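Local coordinates for protein ComZ (Thermus thermophilus, PDB 6QVI) that is a competence-associated pilin with a beta-solenoid domain that probably serves as a DNA receptor at the tip of a pilus, at residues K218-G223 / D245-N250; T225-P230 / K258-E263. All coordinates share one frame; numbering follows the deposited sequence.

Contact 1: residues K218-G223 / D245-N250; sequences KISVGG and DITGEN
Lys218 and Asp245 open this parallel strand pairing with a salt bridge, NZ to OD2 at 2.6 Å. The two side chains cross at about a right angle, with Lys218 CG 3.4 Å from Asp245 CG. Bends at chi3 (82°) and chi4 (75°) then fold the ammonium group back onto the acid. It meets OD2 on the anti side, 34° out of the carboxylate plane, while OD1 accepts the backbone N of Arg241, so each carboxylate oxygen has a partner of its own. With an alanine here instead of the lysine, OD2 would probably lose its charged mate and the flank of Asp245 on which the methylenes rest would be uncovered. From there the backbones take over: Ile219 N donates to Asp245 O, and Ile219 O receives Thr247 N at 2.8 Å. The next bond, Val221 N to Thr247 O, is weak. Thr247 turns its methyl CG2 to Ser220 OG, 3.7 Å away on one face of the sheet; on the other, Ile219 CD1 approaches Ile246 CG2 at 4.3 Å. Gly248 lets the chain turn where a side chain would strike Val221 O, and that oxygen then accepts Asn250 N at 3.3 Å. Strand 218-221 is the middle of three parallel strands, between 172-176 and 246-247. Tyr172 touches the face of Ser220 and Thr247, whereas Ile219 and Ile246 face inward onto Val239 of strand 237-239, the inner packing of a beta-solenoid.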
loop_
_atom_site.group_PDB
_atom_site.type_symbol
_atom_site.label_atom_id
_atom_site.label_comp_id
_atom_site.label_asym_id
_atom_site.label_seq_id
_atom_site.Cartn_x
_atom_site.Cartn_y
_atom_site.Cartn_z
ATOM N N LYS A 218 17.655 -7.972 12.792
ATOM C CA LYS A 218 18.487 -6.789 12.951
ATOM C C LYS A 218 18.910 -6.254 11.579
ATOM O O LYS A 218 18.599 -6.838 10.543
ATOM C CB LYS A 218 19.697 -7.108 13.826
ATOM C CG LYS A 218 19.347 -7.785 15.136
ATOM C CD LYS A 218 20.537 -8.519 15.686
ATOM C CE LYS A 218 21.414 -7.553 16.408
ATOM N NZ LYS A 218 20.765 -7.214 17.715
ATOM N N ILE A 219 19.569 -5.095 11.578
ATOM C CA ILE A 219 20.123 -4.481 10.379
ATOM C C ILE A 219 21.414 -3.788 10.758
ATOM O O ILE A 219 21.577 -3.299 11.884
ATOM C CB ILE A 219 19.189 -3.459 9.697
ATOM C CG1 ILE A 219 19.047 -2.192 10.542
ATOM C CG2 ILE A 219 17.829 -4.057 9.386
ATOM C CD1 ILE A 219 18.737 -0.978 9.730
ATOM N N SER A 220 22.350 -3.769 9.811
ATOM C CA SER A 220 23.634 -3.100 9.978
ATOM C C SER A 220 23.749 -2.033 8.905
ATOM O O SER A 220 23.300 -2.227 7.775
ATOM C CB SER A 220 24.813 -4.086 9.887
ATOM O OG SER A 220 25.997 -3.551 10.463
ATOM N N VAL A 221 24.338 -0.899 9.254
ATOM C CA VAL A 221 24.450 0.209 8.322
ATOM C C VAL A 221 25.881 0.742 8.386
ATOM O O VAL A 221 26.313 1.271 9.423
ATOM C CB VAL A 221 23.420 1.304 8.621
ATOM C CG1 VAL A 221 23.848 2.618 8.008
ATOM C CG2 VAL A 221 22.069 0.887 8.092
ATOM N N GLY A 222 26.618 0.585 7.280
ATOM C CA GLY A 222 27.993 1.026 7.180
ATOM C C GLY A 222 28.129 2.315 6.384
ATOM O O GLY A 222 27.146 2.943 5.981
ATOM N N GLY A 223 29.384 2.698 6.143
ATOM C CA GLY A 223 29.654 4.002 5.568
ATOM C C GLY A 223 29.100 4.149 4.164
ATOM O O GLY A 223 29.078 3.199 3.370
ATOM N N ASP A 245 18.460 -3.470 17.776
ATOM C CA ASP A 245 18.679 -4.211 16.542
ATOM C C ASP A 245 18.910 -3.307 15.341
ATOM O O ASP A 245 18.821 -3.764 14.197
ATOM C CB ASP A 245 17.493 -5.152 16.275
ATOM C CG ASP A 245 17.305 -6.193 17.387
ATOM O OD1 ASP A 245 16.178 -6.728 17.525
ATOM O OD2 ASP A 245 18.276 -6.462 18.127
ATOM N N ILE A 246 19.217 -2.037 15.587
ATOM C CA ILE A 246 19.673 -1.110 14.565
ATOM C C ILE A 246 21.160 -0.897 14.828
ATOM O O ILE A 246 21.534 -0.077 15.658
ATOM C CB ILE A 246 18.835 0.177 14.584
ATOM C CG1 ILE A 246 17.357 -0.194 14.425
ATOM C CG2 ILE A 246 19.245 1.123 13.495
ATOM C CD1 ILE A 246 16.422 0.974 14.485
ATOM N N THR A 247 22.000 -1.726 14.211
ATOM C CA THR A 247 23.453 -1.750 14.321
ATOM C C THR A 247 24.121 -0.952 13.194
ATOM O O THR A 247 23.562 -0.775 12.104
ATOM C CB THR A 247 23.914 -3.230 14.265
ATOM O OG1 THR A 247 23.457 -3.958 15.414
ATOM C CG2 THR A 247 25.415 -3.425 14.072
ATOM N N GLY A 248 25.355 -0.532 13.445
ATOM C CA GLY A 248 26.222 -0.006 12.405
ATOM C C GLY A 248 27.010 1.233 12.783
ATOM O O GLY A 248 26.689 1.947 13.731
ATOM N N GLU A 249 28.058 1.502 11.995
ATOM C CA GLU A 249 28.857 2.713 12.143
ATOM C C GLU A 249 28.055 3.987 11.968
ATOM O O GLU A 249 28.492 5.044 12.426
ATOM C CB GLU A 249 29.999 2.713 11.127
ATOM C CG GLU A 249 31.081 1.677 11.389
ATOM C CD GLU A 249 32.225 1.724 10.363
ATOM O OE1 GLU A 249 33.191 0.948 10.532
ATOM O OE2 GLU A 249 32.150 2.509 9.383
ATOM N N ASN A 250 26.921 3.930 11.281
ATOM C CA ASN A 250 26.272 5.133 10.793
ATOM C C ASN A 250 24.963 5.465 11.508
ATOM O O ASN A 250 24.243 6.366 11.059
ATOM C CB ASN A 250 25.986 4.980 9.299
ATOM C CG ASN A 250 27.243 4.840 8.447
ATOM O OD1 ASN A 250 28.342 4.549 8.941
ATOM N ND2 ASN A 250 27.077 5.037 7.150
#

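Contact 2: residues T225-P230 / K258-E263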
loop_
_atom_site.group_PDB
_atom_site.type_symbol
_atom_site.label_atom_id
_atom_site.label_comp_id
_atom_site.label_asym_id
_atom_site.label_seq_id
_atom_site.Cartn_x
_atom_site.Cartn_y
_atom_site.Cartn_z
ATOM N N THR A 225 26.170 4.491 3.132
ATOM C CA THR A 225 24.770 4.113 3.051
ATOM C C THR A 225 23.933 5.333 3.425
ATOM O O THR A 225 24.387 6.220 4.158
ATOM C CB THR A 225 24.501 2.944 3.998
ATOM O OG1 THR A 225 25.119 1.772 3.468
ATOM C CG2 THR A 225 23.007 2.669 4.175
ATOM N N GLN A 226 22.729 5.429 2.882
ATOM C CA GLN A 226 21.974 6.657 3.097
ATOM C C GLN A 226 20.499 6.286 3.252
ATOM O O GLN A 226 19.796 5.975 2.282
ATOM C CB GLN A 226 22.251 7.610 1.942
ATOM C CG GLN A 226 21.855 9.039 2.128
ATOM C CD GLN A 226 22.307 9.880 0.947
ATOM O OE1 GLN A 226 22.998 9.381 0.046
ATOM N NE2 GLN A 226 22.017 11.180 0.994
ATOM N N ILE A 227 20.044 6.286 4.495
ATOM C CA ILE A 227 18.640 6.086 4.815
ATOM C C ILE A 227 18.134 7.495 5.084
ATOM O O ILE A 227 18.319 8.047 6.163
ATOM C CB ILE A 227 18.446 5.138 5.993
ATOM C CG1 ILE A 227 18.904 3.729 5.596
ATOM C CG2 ILE A 227 17.003 5.112 6.396
ATOM C CD1 ILE A 227 19.108 2.788 6.766
ATOM N N GLY A 228 17.563 8.110 4.061
ATOM C CA GLY A 228 17.117 9.477 4.158
ATOM C C GLY A 228 18.281 10.418 3.933
ATOM O O GLY A 228 19.456 10.038 3.946
ATOM N N GLU A 229 17.943 11.687 3.749
ATOM C CA GLU A 229 18.904 12.752 3.564
ATOM C C GLU A 229 18.756 13.759 4.693
ATOM O O GLU A 229 17.664 13.900 5.248
ATOM C CB GLU A 229 18.708 13.457 2.218
ATOM C CG GLU A 229 19.262 12.693 1.030
ATOM C CD GLU A 229 18.820 13.271 -0.299
ATOM O OE1 GLU A 229 17.614 13.566 -0.443
ATOM O OE2 GLU A 229 19.688 13.464 -1.184
ATOM N N PRO A 230 19.836 14.470 5.060
ATOM C CA PRO A 230 19.712 15.495 6.104
ATOM C C PRO A 230 18.529 16.419 5.880
ATOM O O PRO A 230 17.785 16.709 6.830
ATOM C CB PRO A 230 21.049 16.235 5.989
ATOM C CG PRO A 230 22.006 15.189 5.521
ATOM C CD PRO A 230 21.229 14.345 4.588
ATOM N N LYS A 258 25.556 10.037 3.923
ATOM C CA LYS A 258 25.965 9.032 4.905
ATOM C C LYS A 258 24.900 8.902 5.987
ATOM O O LYS A 258 24.054 9.787 6.177
ATOM C CB LYS A 258 27.319 9.367 5.547
ATOM C CG LYS A 258 28.052 8.128 6.035
ATOM C CD LYS A 258 29.257 8.506 6.871
ATOM C CE LYS A 258 30.458 7.597 6.587
ATOM N NZ LYS A 258 30.496 6.376 7.462
ATOM N N GLY A 259 24.923 7.750 6.668
ATOM C CA GLY A 259 24.244 7.610 7.955
ATOM C C GLY A 259 22.749 7.429 7.842
ATOM O O GLY A 259 22.163 7.408 6.751
ATOM N N VAL A 260 22.105 7.322 9.001
ATOM C CA VAL A 260 20.661 7.183 9.033
ATOM C C VAL A 260 20.083 8.528 9.481
ATOM O O VAL A 260 20.372 9.027 10.577
ATOM C CB VAL A 260 20.208 5.976 9.881
ATOM C CG1 VAL A 260 20.817 4.708 9.334
ATOM C CG2 VAL A 260 20.581 6.080 11.342
ATOM N N CYS A 261 19.359 9.178 8.569
ATOM C CA CYS A 261 18.617 10.403 8.830
ATOM C C CYS A 261 17.177 10.009 9.134
ATOM O O CYS A 261 16.391 9.709 8.230
ATOM C CB CYS A 261 18.718 11.328 7.629
ATOM S SG CYS A 261 20.346 11.982 7.429
ATOM N N THR A 262 16.829 10.001 10.414
ATOM C CA THR A 262 15.516 9.509 10.764
ATOM C C THR A 262 14.918 10.417 11.818
ATOM O O THR A 262 15.621 11.022 12.627
ATOM C CB THR A 262 15.536 8.033 11.238
ATOM O OG1 THR A 262 14.188 7.571 11.447
ATOM C CG2 THR A 262 16.358 7.840 12.531
ATOM N N GLU A 263 13.597 10.498 11.774
ATOM C CA GLU A 263 12.817 11.162 12.798
ATOM C C GLU A 263 12.662 10.264 14.011
ATOM O O GLU A 263 12.928 10.676 15.144
ATOM C CB GLU A 263 11.446 11.496 12.229
ATOM C CG GLU A 263 11.467 12.490 11.084
ATOM C CD GLU A 263 10.065 12.839 10.603
ATOM O OE1 GLU A 263 9.924 13.819 9.837
ATOM O OE2 GLU A 263 9.105 12.135 10.996
#
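Two backbone hydrogen bonds join Ile227 to the loop 258-263 and make a single bridge opposite Val260. Ile227 N donates to Gly259 O at 3.3 Å, and Ile227 O takes Cys261 N at 2.9 Å. Ahead of them, Lys258 CA offers a CA-H...O contact to Thr225 O at 3.3 Å. The apolar contacts flank this bridge. Ile227 and Val260 run alongside each other in the same direction, CD1 of the isoleucine 3.6 Å from CG1 of the valine; both side chains also reach Val221. Farther along, with SG anti to its own carbonyl carbon (chi1 -70°), Cys261 brings the sulfur to the start of the proline ring, 3.5 Å from Pro230 N and 3.8 Å from Pro230 CD. Backbone shape matters too: Gly228 has a positive phi, and a side chain there would run into Cys261 O. The polar ends of segment 225-230 look to other partners, Thr225 OG1 to Gly178 N and Gln226 OE1 to Tyr183 OH. Cys261 SG is covalently tied to Cys254, a disulfide within the long loop before strand 265-266. Stacking one turn of backbone on the next, with Ile227 and Val260 in register and aliphatic, is consistent with the coils of a beta-solenoid, whose interior such side chains fill.

Contacts 1 and 2 join the same two parts of the chain, and their segments alternate along it: 218-223 leads into 225-230, and 245-250 into 258-263. Contact 2 is the more buried, whereas contact 1 is only partly so, with Glu249 exposed. Chemistry follows place: contact 1 has a short parallel strand pairing and a salt bridge at the start of the pairing, while contact 2 relies on one isolated bridge, aliphatic packing and a disulfide-linked cysteine. Their centres are 12 Å apart, and the two meet directly. Asn250 O and Val260 N, 3.1 Å apart, probably hydrogen-bond, and Asn250 CB packs on Gly259 CA at 3.4 Å.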